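Local coordinates for protein 1-Cys peroxiredoxin (Vibrio vulnificus MO6-24/O, PDB 5K2I) that probably reduces hydrogen peroxide and other peroxides through a single peroxidatic cysteine, and is implicated in scavenging nitric oxide, at residues V76-A79 and F80-K83. Residues are numbered along the deposited sequence; the frame is centred on the assembly and turned at random.
Sequences VNDA and FVMK
Asp78 OD1 takes two backbone N-H groups from the first turn of a helix. The bond from Val81 N is 3.0 Å long and fairly straight, at 163°, though the donor sits above the carboxylate plane. Phe80 N lies 2.9 Å from the same Asp78 OD1, but its bond is bent and weak. This is a helix N-cap. With chi1 at 62°, CG of Asp78 lies between its own N and carbonyl carbon, which brings OD1 up to the N-H groups of Phe80 and Val81. The negative charge there probably interacts favourably with the helix dipole. OD2 of Asp78 comes within 3.5 Å of Val81 CG2, and the two side chains cross at about a right angle.

The helical backbone bonds begin at the same residue. Met82 N donates to Asp78 O at 3.0 Å, and Lys83 N donates to Ala79 O at the same length. Asn77 lies alongside the turn. Its CB meets Met82 SD at 3.9 Å, and its ND2 reaches Val81 CG1. OD1 of Asn77 is held by Ser75 OG and Ala43 N.

Residues 76-78 link strand 70-75 to helix 79-88 in this thioredoxin-like fold. Met82 packs on Met96 and Ala98 of strand 95-98, while Ala79 and Phe80 rest against the hairpin of strands 12-17 and 20-25.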
ATOM      1  N   VAL A  76      -3.302  -1.224  16.919  1.00  7.15           N
ATOM      2  CA  VAL A  76      -2.942  -0.218  17.908  1.00  6.91           C
ATOM      3  C   VAL A  76      -4.013   0.865  17.826  1.00  8.56           C
ATOM      4  O   VAL A  76      -3.889   1.864  17.102  1.00  8.88           O
ATOM      5  CB  VAL A  76      -1.527   0.349  17.681  1.00  6.54           C
ATOM      6  CG1 VAL A  76      -1.192   1.341  18.786  1.00  7.30           C
ATOM      7  CG2 VAL A  76      -0.507  -0.786  17.662  1.00  9.31           C
ATOM      8  N   ASN A  77      -5.095   0.580  18.540  1.00  6.71           N
ATOM      9  CA  ASN A  77      -6.263   1.436  18.724  1.00  8.90           C
ATOM     10  C   ASN A  77      -6.814   1.086  20.090  1.00  8.89           C
ATOM     11  O   ASN A  77      -6.511   0.012  20.616  1.00  9.65           O
ATOM     12  CB  ASN A  77      -7.358   1.191  17.680  1.00  7.69           C
ATOM     13  CG  ASN A  77      -7.030   1.779  16.317  1.00  8.49           C
ATOM     14  OD1 ASN A  77      -6.619   1.054  15.408  1.00  8.67           O
ATOM     15  ND2 ASN A  77      -7.233   3.081  16.158  1.00  9.80           N
ATOM     16  N   ASP A  78      -7.652   1.950  20.645  1.00  9.18           N
ATOM     17  CA  ASP A  78      -8.326   1.606  21.893  1.00  9.02           C
ATOM     18  C   ASP A  78      -9.564   0.762  21.630  1.00  8.55           C
ATOM     19  O   ASP A  78     -10.034   0.646  20.488  1.00  8.08           O
ATOM     20  CB  ASP A  78      -8.714   2.858  22.662  1.00  9.39           C
ATOM     21  CG  ASP A  78      -9.672   3.712  21.887  1.00  9.01           C
ATOM     22  OD1 ASP A  78     -10.879   3.374  21.915  1.00  9.68           O
ATOM     23  OD2 ASP A  78      -9.214   4.688  21.247  1.00 11.19           O
ATOM     24  N   ALA A  79     -10.090   0.176  22.702  1.00  8.11           N
ATOM     25  CA  ALA A  79     -11.192  -0.758  22.597  1.00  8.51           C
ATOM     26  C   ALA A  79     -12.498  -0.121  22.118  1.00  8.65           C
ATOM     27  O   ALA A  79     -13.318  -0.815  21.520  1.00  8.77           O
ATOM     28  CB  ALA A  79     -11.399  -1.455  23.956  1.00  9.30           C
ATOM     29  N   PHE A  80     -12.706   1.172  22.362  1.00  8.65           N
ATOM     30  CA  PHE A  80     -13.939   1.800  21.851  1.00  8.40           C
ATOM     31  C   PHE A  80     -13.893   1.922  20.332  1.00  8.68           C
ATOM     32  O   PHE A  80     -14.877   1.620  19.643  1.00  9.71           O
ATOM     33  CB  PHE A  80     -14.170   3.185  22.469  1.00  9.61           C
ATOM     34  CG  PHE A  80     -14.375   3.156  23.960  1.00 11.68           C
ATOM     35  CD1 PHE A  80     -15.514   2.602  24.505  1.00 14.26           C
ATOM     36  CD2 PHE A  80     -13.404   3.662  24.809  1.00 14.98           C
ATOM     37  CE1 PHE A  80     -15.699   2.564  25.885  1.00 16.56           C
ATOM     38  CE2 PHE A  80     -13.576   3.633  26.193  1.00 17.29           C
ATOM     39  CZ  PHE A  80     -14.726   3.071  26.728  1.00 18.66           C
ATOM     40  N   VAL A  81     -12.753   2.345  19.807  1.00  7.27           N
ATOM     41  CA  VAL A  81     -12.606   2.447  18.360  1.00  8.67           C
ATOM     42  C   VAL A  81     -12.686   1.066  17.706  1.00  8.06           C
ATOM     43  O   VAL A  81     -13.316   0.912  16.663  1.00  9.30           O
ATOM     44  CB  VAL A  81     -11.289   3.148  17.991  1.00  8.83           C
ATOM     45  CG1 VAL A  81     -11.036   3.070  16.489  1.00  9.38           C
ATOM     46  CG2 VAL A  81     -11.336   4.597  18.436  1.00  9.40           C
ATOM     47  N   MET A  82     -12.088   0.045  18.325  1.00  8.49           N
ATOM     48  CA  MET A  82     -12.154  -1.298  17.739  1.00  9.05           C
ATOM     49  C   MET A  82     -13.585  -1.849  17.706  1.00  7.89           C
ATOM     50  O   MET A  82     -13.990  -2.483  16.725  1.00  8.51           O
ATOM     51  CB  MET A  82     -11.232  -2.277  18.478  1.00  9.40           C
ATOM     52  CG  MET A  82      -9.736  -1.997  18.286  1.00 10.23           C
ATOM     53  SD  MET A  82      -9.206  -2.061  16.550  1.00  9.98           S
ATOM     54  CE  MET A  82      -9.233  -3.826  16.246  1.00 11.87           C
ATOM     55  N   LYS A  83     -14.348  -1.602  18.770  1.00  8.79           N
ATOM     56  CA  LYS A  83     -15.744  -2.002  18.795  1.00 10.48           C
ATOM     57  C   LYS A  83     -16.533  -1.293  17.695  1.00  9.10           C
ATOM     58  O   LYS A  83     -17.307  -1.926  16.982  1.00 10.94           O
ATOM     59  CB  LYS A  83     -16.352  -1.711  20.167  1.00 11.70           C
ATOM     60  CG  LYS A  83     -17.819  -2.095  20.285  1.00 14.78           C
ATOM     61  CD  LYS A  83     -18.278  -1.984  21.733  1.00 19.07           C
ATOM     62  CE  LYS A  83     -19.719  -2.437  21.888  1.00 25.41           C
ATOM     63  NZ  LYS A  83     -20.621  -1.526  21.139  1.00 36.10           N
TER